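Local coordinates for protein citrate synthase (Pyrobaculum aerophilum, PDB 2IBP) that probably catalyses the formation of citrate and CoA from oxaloacetate, acetyl-CoA and water, a step of the tricarboxylic acid cycle, at residues Met158-Ile161 against Val162-Tyr166; His108-Phe111 against Ala112-Ala115; His378-Glu381 against Tyr382-Asn385. All coordinates share one frame; numbering follows the deposited sequence.

Contact 1: Met158-Ile161 against Val162-Tyr166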
ATOM      1  N   MET A 158       3.573  -2.687  17.344  1.00  6.27           N
ATOM      2  CA  MET A 158       4.446  -3.316  16.352  1.00  7.65           C
ATOM      3  C   MET A 158       5.404  -4.350  16.963  1.00  6.81           C
ATOM      4  O   MET A 158       5.508  -5.466  16.460  1.00  7.55           O
ATOM      5  CB  MET A 158       5.181  -2.288  15.520  1.00 11.16           C
ATOM      6  CG  MET A 158       5.663  -2.819  14.202  1.00 14.37           C
ATOM      7  SD  MET A 158       4.293  -3.199  13.079  1.00 15.08           S
ATOM      8  CE  MET A 158       3.586  -1.604  12.816  1.00 14.71           C
ATOM      9  N   PRO A 159       6.075  -4.020  18.082  1.00  5.68           N
ATOM     10  CA  PRO A 159       6.989  -5.029  18.634  1.00  6.64           C
ATOM     11  C   PRO A 159       6.288  -6.289  19.104  1.00  5.53           C
ATOM     12  O   PRO A 159       6.870  -7.371  19.083  1.00  7.80           O
ATOM     13  CB  PRO A 159       7.636  -4.303  19.820  1.00  5.57           C
ATOM     14  CG  PRO A 159       7.476  -2.845  19.492  1.00  7.66           C
ATOM     15  CD  PRO A 159       6.140  -2.763  18.846  1.00  6.79           C
ATOM     16  N   THR A 160       5.054  -6.156  19.560  1.00  5.08           N
ATOM     17  CA  THR A 160       4.306  -7.316  20.024  1.00  5.00           C
ATOM     18  C   THR A 160       4.029  -8.256  18.852  1.00  6.90           C
ATOM     19  O   THR A 160       4.143  -9.476  18.963  1.00  7.94           O
ATOM     20  CB  THR A 160       3.006  -6.882  20.714  1.00  7.34           C
ATOM     21  OG1 THR A 160       3.291  -5.801  21.607  1.00  8.11           O
ATOM     22  CG2 THR A 160       2.392  -8.042  21.487  1.00  5.73           C
ATOM     23  N   ILE A 161       3.624  -7.668  17.738  1.00  6.12           N
ATOM     24  CA  ILE A 161       3.345  -8.442  16.540  1.00  6.64           C
ATOM     25  C   ILE A 161       4.602  -9.212  16.122  1.00  4.42           C
ATOM     26  O   ILE A 161       4.559 -10.427  15.894  1.00  8.48           O
ATOM     27  CB  ILE A 161       2.885  -7.538  15.395  1.00  7.77           C
ATOM     28  CG1 ILE A 161       1.531  -6.905  15.722  1.00  8.99           C
ATOM     29  CG2 ILE A 161       2.768  -8.354  14.094  1.00  9.58           C
ATOM     30  CD1 ILE A 161       1.052  -5.935  14.673  1.00  8.44           C
ATOM     31  N   VAL A 162       5.717  -8.510  16.036  1.00  6.13           N
ATOM     32  CA  VAL A 162       6.985  -9.117  15.654  1.00  5.35           C
ATOM     33  C   VAL A 162       7.376 -10.254  16.589  1.00  6.80           C
ATOM     34  O   VAL A 162       7.702 -11.362  16.150  1.00  8.96           O
ATOM     35  CB  VAL A 162       8.085  -8.051  15.569  1.00  9.17           C
ATOM     36  CG1 VAL A 162       9.459  -8.691  15.304  1.00  8.87           C
ATOM     37  CG2 VAL A 162       7.731  -6.995  14.507  1.00  7.83           C
ATOM     38  N   ALA A 163       7.390  -9.965  17.890  1.00  6.40           N
ATOM     39  CA  ALA A 163       7.787 -10.947  18.890  1.00  7.11           C
ATOM     40  C   ALA A 163       6.868 -12.166  18.921  1.00  5.46           C
ATOM     41  O   ALA A 163       7.345 -13.305  19.002  1.00  8.84           O
ATOM     42  CB  ALA A 163       7.854 -10.303  20.273  1.00  7.55           C
ATOM     43  N   TYR A 164       5.548 -11.954  18.814  1.00  6.90           N
ATOM     44  CA  TYR A 164       4.614 -13.073  18.841  1.00  8.04           C
ATOM     45  C   TYR A 164       4.843 -13.975  17.639  1.00  5.61           C
ATOM     46  O   TYR A 164       4.863 -15.187  17.759  1.00  9.00           O
ATOM     47  CB  TYR A 164       3.177 -12.583  18.824  1.00  8.63           C
ATOM     48  CG  TYR A 164       2.632 -12.117  20.156  1.00  7.18           C
ATOM     49  CD1 TYR A 164       3.473 -11.824  21.216  1.00  7.98           C
ATOM     50  CD2 TYR A 164       1.272 -11.852  20.311  1.00 10.27           C
ATOM     51  CE1 TYR A 164       2.967 -11.395  22.442  1.00  7.38           C
ATOM     52  CE2 TYR A 164       0.765 -11.385  21.520  1.00 11.07           C
ATOM     53  CZ  TYR A 164       1.627 -11.146  22.577  1.00 11.08           C
ATOM     54  OH  TYR A 164       1.150 -10.649  23.782  1.00 11.84           O
ATOM     55  N   HIS A 165       5.108 -13.361  16.494  1.00  8.36           N
ATOM     56  CA  HIS A 165       5.387 -14.160  15.323  1.00  7.23           C
ATOM     57  C   HIS A 165       6.662 -14.961  15.537  1.00  6.75           C
ATOM     58  O   HIS A 165       6.715 -16.160  15.226  1.00  8.16           O
ATOM     59  CB  HIS A 165       5.524 -13.309  14.088  1.00  9.71           C
ATOM     60  CG  HIS A 165       5.642 -14.123  12.849  1.00  8.34           C
ATOM     61  ND1 HIS A 165       6.857 -14.546  12.366  1.00  7.83           N
ATOM     62  CD2 HIS A 165       4.698 -14.725  12.087  1.00 10.86           C
ATOM     63  CE1 HIS A 165       6.661 -15.311  11.306  1.00 10.57           C
ATOM     64  NE2 HIS A 165       5.360 -15.440  11.119  1.00  8.73           N
ATOM     65  N   TYR A 166       7.693 -14.309  16.065  1.00  9.06           N
ATOM     66  CA  TYR A 166       8.952 -15.007  16.331  1.00  8.19           C
ATOM     67  C   TYR A 166       8.702 -16.233  17.198  1.00  8.69           C
ATOM     68  O   TYR A 166       9.132 -17.329  16.866  1.00 11.18           O
ATOM     69  CB  TYR A 166       9.985 -14.093  16.958  1.00  9.87           C
ATOM     70  CG  TYR A 166      11.203 -14.845  17.423  1.00  7.26           C
ATOM     71  CD1 TYR A 166      12.101 -15.362  16.507  1.00 13.09           C
ATOM     72  CD2 TYR A 166      11.409 -15.107  18.773  1.00  9.92           C
ATOM     73  CE1 TYR A 166      13.187 -16.104  16.921  1.00 14.15           C
ATOM     74  CE2 TYR A 166      12.516 -15.806  19.199  1.00 10.67           C
ATOM     75  CZ  TYR A 166      13.382 -16.329  18.271  1.00 11.00           C
ATOM     76  OH  TYR A 166      14.482 -17.051  18.711  1.00 14.58           O
TER
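T160 and Y164 form a local, one-turn contact in a buried part of helix 141-169: a CH-pi interaction between residues four apart. The two side chains lie alongside each other and point the same way. T160 CG2 stands over one face of the phenol ring, 3.6 Å from the centroid of the Y164 ring, and is displaced toward the rim so that its nearest atom is Y164 CZ. The Y164 torsion (chi1 -80°) leaves CG beside its own backbone N and leans the ring back over the preceding turn. There Y164 CD1 comes within 3.3 Å of T160 O, the same oxygen that accepts from Y164 N at 2.9 Å. Threonine suits the place because its branches divide the work: the methyl meets the ring, while OG1 bonds to R91 O. Y164 OH bonds to E92 OE2, outside this turn. P159 has no N-H to give, and the helix kinks here, yet its carbonyl still accepts from A163 N at 2.9 Å. V162 N reaches M158 O at 3.1 Å, nearly in line with the carbonyl bond. Around this turn M158, P159 and V162 pack on M369 of helix 363-382, P159 and A163 lean on helix 183-192, and I161 faces A116 and V117 of helix 109-123.

Contact 2: His108-Phe111 against Ala112-Ala115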
ATOM      1  N   HIS A 108       6.740 -15.998   6.253  1.00  9.95           N
ATOM      2  CA  HIS A 108       7.723 -14.959   6.470  1.00  9.28           C
ATOM      3  C   HIS A 108       7.102 -13.892   7.355  1.00  7.51           C
ATOM      4  O   HIS A 108       5.925 -13.547   7.192  1.00 10.37           O
ATOM      5  CB  HIS A 108       8.168 -14.352   5.142  1.00 12.21           C
ATOM      6  CG  HIS A 108       9.286 -13.367   5.281  1.00 18.35           C
ATOM      7  ND1 HIS A 108       9.080 -12.051   5.655  1.00 16.04           N
ATOM      8  CD2 HIS A 108      10.622 -13.502   5.100  1.00 20.23           C
ATOM      9  CE1 HIS A 108      10.239 -11.423   5.703  1.00 17.55           C
ATOM     10  NE2 HIS A 108      11.192 -12.279   5.367  1.00 21.11           N
ATOM     11  N   PRO A 109       7.877 -13.363   8.314  1.00  9.47           N
ATOM     12  CA  PRO A 109       7.294 -12.410   9.240  1.00 10.09           C
ATOM     13  C   PRO A 109       6.657 -11.181   8.620  1.00  9.11           C
ATOM     14  O   PRO A 109       5.726 -10.646   9.198  1.00 10.25           O
ATOM     15  CB  PRO A 109       8.456 -12.013  10.152  1.00 13.90           C
ATOM     16  CG  PRO A 109       9.667 -12.598   9.576  1.00 15.00           C
ATOM     17  CD  PRO A 109       9.273 -13.681   8.643  1.00 10.02           C
ATOM     18  N   MET A 110       7.167 -10.695   7.492  1.00  8.88           N
ATOM     19  CA  MET A 110       6.585  -9.485   6.901  1.00 11.34           C
ATOM     20  C   MET A 110       5.143  -9.697   6.437  1.00  9.86           C
ATOM     21  O   MET A 110       4.331  -8.781   6.527  1.00  9.23           O
ATOM     22  CB  MET A 110       7.459  -8.897   5.804  1.00  9.11           C
ATOM     23  CG  MET A 110       8.758  -8.324   6.346  1.00 10.71           C
ATOM     24  SD  MET A 110       8.518  -6.860   7.375  1.00 10.10           S
ATOM     25  CE  MET A 110       8.285  -5.598   6.129  1.00  9.60           C
ATOM     26  N   PHE A 111       4.802 -10.912   6.015  1.00  9.89           N
ATOM     27  CA  PHE A 111       3.407 -11.202   5.659  1.00  8.66           C
ATOM     28  C   PHE A 111       2.555 -11.156   6.926  1.00  7.65           C
ATOM     29  O   PHE A 111       1.426 -10.664   6.925  1.00 10.52           O
ATOM     30  CB  PHE A 111       3.278 -12.570   5.012  1.00 12.31           C
ATOM     31  CG  PHE A 111       3.734 -12.610   3.587  1.00 13.17           C
ATOM     32  CD1 PHE A 111       2.996 -11.972   2.599  1.00 14.97           C
ATOM     33  CD2 PHE A 111       4.823 -13.369   3.218  1.00 15.19           C
ATOM     34  CE1 PHE A 111       3.364 -12.055   1.270  1.00 14.23           C
ATOM     35  CE2 PHE A 111       5.206 -13.439   1.895  1.00 14.09           C
ATOM     36  CZ  PHE A 111       4.477 -12.783   0.924  1.00 14.25           C
ATOM     37  N   ALA A 112       3.093 -11.715   8.009  1.00 10.28           N
ATOM     38  CA  ALA A 112       2.404 -11.723   9.292  1.00 11.23           C
ATOM     39  C   ALA A 112       2.186 -10.304   9.769  1.00  9.98           C
ATOM     40  O   ALA A 112       1.122  -9.999  10.312  1.00  8.90           O
ATOM     41  CB  ALA A 112       3.193 -12.522  10.338  1.00 11.32           C
ATOM     42  N   LEU A 113       3.196  -9.443   9.614  1.00  8.23           N
ATOM     43  CA  LEU A 113       3.048  -8.042  10.015  1.00  8.46           C
ATOM     44  C   LEU A 113       1.926  -7.391   9.227  1.00 10.89           C
ATOM     45  O   LEU A 113       1.086  -6.704   9.807  1.00 10.42           O
ATOM     46  CB  LEU A 113       4.321  -7.231   9.811  1.00 12.51           C
ATOM     47  CG  LEU A 113       5.223  -7.126  11.039  1.00 19.63           C
ATOM     48  CD1 LEU A 113       5.744  -8.496  11.472  1.00 21.94           C
ATOM     49  CD2 LEU A 113       6.364  -6.171  10.733  1.00 15.03           C
ATOM     50  N   GLU A 114       1.945  -7.554   7.905  1.00  9.02           N
ATOM     51  CA  GLU A 114       0.914  -6.937   7.063  1.00  9.59           C
ATOM     52  C   GLU A 114      -0.469  -7.371   7.514  1.00 11.60           C
ATOM     53  O   GLU A 114      -1.344  -6.538   7.736  1.00 10.48           O
ATOM     54  CB  GLU A 114       1.053  -7.360   5.596  1.00 16.41           C
ATOM     55  CG  GLU A 114       2.227  -6.810   4.851  1.00 25.00           C
ATOM     56  CD  GLU A 114       2.224  -7.263   3.403  1.00 18.03           C
ATOM     57  OE1 GLU A 114       1.170  -7.137   2.730  1.00 22.60           O
ATOM     58  OE2 GLU A 114       3.264  -7.778   2.947  1.00 24.32           O
ATOM     59  N   ALA A 115      -0.664  -8.681   7.644  1.00  8.12           N
ATOM     60  CA  ALA A 115      -1.965  -9.231   8.017  1.00  8.09           C
ATOM     61  C   ALA A 115      -2.360  -8.881   9.457  1.00  8.06           C
ATOM     62  O   ALA A 115      -3.508  -8.535   9.734  1.00  9.14           O
ATOM     63  CB  ALA A 115      -1.978 -10.750   7.813  1.00 11.66           C
TER
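A112 N meets H108 O across the first turn of helix 109-123, with H108 as the N-cap. This bond is long and weak at 3.5 Å, and H108 O also takes a weak bond from F111 N. H108 caps the helix with its side chain: ND1 accepts from M110 N at 3.0 Å, the donor standing 24° out of the imidazole plane. P109 suits the first helical position, where no N-H is needed, and its CD lies over one face of the H108 ring. The methyl of A112 lies against H165 of helix 141-169, where a small residue lets the two helices come close. At L113 the backbone N donates to P109 O at 2.8 Å, in the carbonyl plane. The leucine's first torsion (chi1 -94°) is away from the usual staggered values, and CD1 is pressed to 3.1 Å from P109 O, a tight fit. Its other methyl, CD2, meets M110 SD at 4.0 Å, the flexible thioether bending across it. E114 N bonds to M110 O, and its chain then runs out extended past CG, carrying OE2 obliquely to the F111 ring, 4.2 Å from F111 CD1. That oxygen is hydrogen-bonded to S235 of the second subunit. A115 closes the walk with N bonded to F111 O; its small methyl lets A118 of the second subunit pack close. The chemistry is that of a capped, largely apolar helix start whose E114 carboxylate reaches the second subunit: F111 makes a cation-pi contact with K245, which E114 also touches, and this nearby positive charge would probably favour a charged carboxylate at the subunit interface.

Contact 3: His378-Glu381 against Tyr382-Asn385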
ATOM      1  N   HIS A 378       3.705  10.949   9.410  1.00  6.71           N
ATOM      2  CA  HIS A 378       3.600  11.442   8.037  1.00  8.01           C
ATOM      3  C   HIS A 378       2.163  11.436   7.550  1.00  7.59           C
ATOM      4  O   HIS A 378       1.732  12.386   6.931  1.00  8.73           O
ATOM      5  CB  HIS A 378       4.479  10.645   7.091  1.00  8.95           C
ATOM      6  CG  HIS A 378       5.883  11.144   7.010  1.00  7.60           C
ATOM      7  ND1 HIS A 378       6.256  12.188   6.188  1.00  9.32           N
ATOM      8  CD2 HIS A 378       7.022  10.708   7.600  1.00  9.08           C
ATOM      9  CE1 HIS A 378       7.554  12.395   6.303  1.00 11.66           C
ATOM     10  NE2 HIS A 378       8.040  11.522   7.167  1.00 10.65           N
ATOM     11  N   VAL A 379       1.423  10.386   7.890  1.00  5.94           N
ATOM     12  CA  VAL A 379       0.005  10.303   7.524  1.00  8.47           C
ATOM     13  C   VAL A 379      -0.777  11.445   8.166  1.00  9.45           C
ATOM     14  O   VAL A 379      -1.498  12.183   7.487  1.00  8.48           O
ATOM     15  CB  VAL A 379      -0.623   8.965   7.902  1.00  7.47           C
ATOM     16  CG1 VAL A 379      -2.163   9.044   7.818  1.00  8.89           C
ATOM     17  CG2 VAL A 379      -0.061   7.877   6.980  1.00 11.39           C
ATOM     18  N   LEU A 380      -0.608  11.614   9.473  1.00  8.77           N
ATOM     19  CA  LEU A 380      -1.320  12.670  10.179  1.00  7.65           C
ATOM     20  C   LEU A 380      -0.969  14.034   9.613  1.00  7.45           C
ATOM     21  O   LEU A 380      -1.843  14.896   9.482  1.00 10.30           O
ATOM     22  CB  LEU A 380      -1.062  12.598  11.675  1.00  7.89           C
ATOM     23  CG  LEU A 380      -1.564  11.296  12.301  1.00 14.43           C
ATOM     24  CD1 LEU A 380      -1.200  11.228  13.768  1.00 20.74           C
ATOM     25  CD2 LEU A 380      -3.051  11.084  12.112  1.00 16.14           C
ATOM     26  N   GLU A 381       0.291  14.233   9.260  1.00  8.07           N
ATOM     27  CA  GLU A 381       0.704  15.481   8.658  1.00  7.74           C
ATOM     28  C   GLU A 381      -0.009  15.714   7.326  1.00  9.09           C
ATOM     29  O   GLU A 381      -0.532  16.791   7.072  1.00  9.84           O
ATOM     30  CB  GLU A 381       2.213  15.506   8.459  1.00 12.62           C
ATOM     31  CG  GLU A 381       2.725  16.794   7.883  1.00 13.70           C
ATOM     32  CD  GLU A 381       4.222  16.817   7.812  1.00 15.16           C
ATOM     33  OE1 GLU A 381       4.782  16.008   7.040  1.00 11.99           O
ATOM     34  OE2 GLU A 381       4.833  17.657   8.518  1.00 11.83           O
ATOM     35  N   TYR A 382      -0.065  14.682   6.489  1.00  8.71           N
ATOM     36  CA  TYR A 382      -0.724  14.799   5.195  1.00  9.82           C
ATOM     37  C   TYR A 382      -2.197  15.128   5.375  1.00  9.02           C
ATOM     38  O   TYR A 382      -2.765  15.903   4.606  1.00 10.91           O
ATOM     39  CB  TYR A 382      -0.566  13.514   4.384  1.00  9.01           C
ATOM     40  CG  TYR A 382      -0.913  13.711   2.937  1.00  6.99           C
ATOM     41  CD1 TYR A 382      -0.095  14.488   2.131  1.00  7.88           C
ATOM     42  CD2 TYR A 382      -2.045  13.127   2.375  1.00  8.97           C
ATOM     43  CE1 TYR A 382      -0.403  14.707   0.808  1.00 13.23           C
ATOM     44  CE2 TYR A 382      -2.349  13.312   1.028  1.00  9.87           C
ATOM     45  CZ  TYR A 382      -1.529  14.130   0.261  1.00 10.17           C
ATOM     46  OH  TYR A 382      -1.813  14.374  -1.062  1.00 10.53           O
ATOM     47  N   TRP A 383      -2.819  14.485   6.356  1.00  8.64           N
ATOM     48  CA  TRP A 383      -4.228  14.710   6.647  1.00  9.25           C
ATOM     49  C   TRP A 383      -4.562  16.130   7.098  1.00 10.29           C
ATOM     50  O   TRP A 383      -5.746  16.480   7.210  1.00 12.53           O
ATOM     51  CB  TRP A 383      -4.752  13.711   7.663  1.00  7.36           C
ATOM     52  CG  TRP A 383      -4.997  12.340   7.115  1.00  7.25           C
ATOM     53  CD1 TRP A 383      -5.031  11.966   5.797  1.00 11.29           C
ATOM     54  CD2 TRP A 383      -5.504  11.223   7.854  1.00  8.45           C
ATOM     55  NE1 TRP A 383      -5.418  10.661   5.689  1.00  9.49           N
ATOM     56  CE2 TRP A 383      -5.742  10.181   6.929  1.00  7.21           C
ATOM     57  CE3 TRP A 383      -5.749  10.990   9.212  1.00 10.67           C
ATOM     58  CZ2 TRP A 383      -6.223   8.934   7.318  1.00 11.50           C
ATOM     59  CZ3 TRP A 383      -6.231   9.754   9.597  1.00 13.91           C
ATOM     60  CH2 TRP A 383      -6.460   8.736   8.652  1.00 15.47           C
ATOM     61  N   GLU A 384      -3.548  16.932   7.423  1.00 10.40           N
ATOM     62  CA  GLU A 384      -3.801  18.349   7.713  1.00 11.99           C
ATOM     63  C   GLU A 384      -4.191  19.105   6.438  1.00 15.52           C
ATOM     64  O   GLU A 384      -4.735  20.202   6.499  1.00 14.34           O
ATOM     65  CB  GLU A 384      -2.579  19.007   8.356  1.00 15.79           C
ATOM     66  CG  GLU A 384      -2.352  18.523   9.767  1.00 14.06           C
ATOM     67  CD  GLU A 384      -3.492  18.922  10.691  1.00 30.60           C
ATOM     68  OE1 GLU A 384      -3.684  20.137  10.916  1.00 41.03           O
ATOM     69  OE2 GLU A 384      -4.197  18.025  11.202  1.00 38.35           O
ATOM     70  N   ASN A 385      -3.885  18.536   5.277  1.00 10.59           N
ATOM     71  CA  ASN A 385      -4.284  19.131   4.001  1.00 12.75           C
ATOM     72  C   ASN A 385      -4.308  17.989   3.002  1.00 13.37           C
ATOM     73  O   ASN A 385      -3.444  17.886   2.140  1.00 15.45           O
ATOM     74  CB  ASN A 385      -3.322  20.216   3.533  1.00 18.62           C
ATOM     75  CG  ASN A 385      -3.866  20.977   2.327  1.00 14.07           C
ATOM     76  OD1 ASN A 385      -5.054  20.890   2.017  1.00 27.04           O
ATOM     77  ND2 ASN A 385      -3.015  21.772   1.690  1.00 26.87           N
TER
HETATM   78  O   HOH W   1      -3.992  15.428  11.134  1.00 13.05           O
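V379, in the last turns of helix 363-382, lies side by side with W383, in the stretch that follows. V379 CG1 sits over the centre of the indole six-membered ring, 4.0 Å from the W383 centroid and 14° off its normal. L380 CD2 crosses obliquely, 4.0 Å from W383 CE3. The indole is also anchored by its polar atom, since NE1 bonds to A227 O. Replacing W383 with an alanine would probably leave V379 CG1 and L380 CD2 facing a gap, and A227 O without its N-H donor. Along the backbone, Y382 N bonds to H378 O and W383 N to V379 O, each at 2.9 Å. The pattern then tightens: E384 N donates to E381 O at 3.0 Å from well above the carbonyl plane, and N385 N to Y382 O. L380 O accepts from a water at 2.8 Å, and the same water donates to E384 OE2 at 2.6 Å; the bend of the E384 chain (chi2 -65°) turns the carboxylate back to it. E381 stretches the other way, its OE1 forming a salt bridge with K32 and a hydrogen bond with T34, its OE2 bonded to S35 N. H378 uses both ring nitrogens, ND1 with K32 and NE2 with D213. Y382 OH bonds to R387 O, and N385 O to H24 of the second subunit. The aromatic face thus packs inward, while water, side chains and backbone atoms take up the polar groups of this turn, and K32 would be expected to stabilise the negative charge of E381.

How the contacts relate
Contacts 1 and 2 are direct neighbours, their centres 10 Å apart, where helices 141-169 and 109-123 pack together. H165 is laid against the second helix, with its CD2 3.2 Å from A112 CB, while V162 CG2 lies 3.9 Å from L113 CD1. Contact 3 stands apart, its centre about 27 Å from that of contact 1 and 26 Å from that of contact 2. Helix 363-382 still relates all three: its earlier part packs on contacts 1 and 2, and its last turn leads into contact 3. Contacts 2 and 3 both reach the second subunit. None lies at the predicted active-site residues H289 and D346, so all three belong to the structural framework.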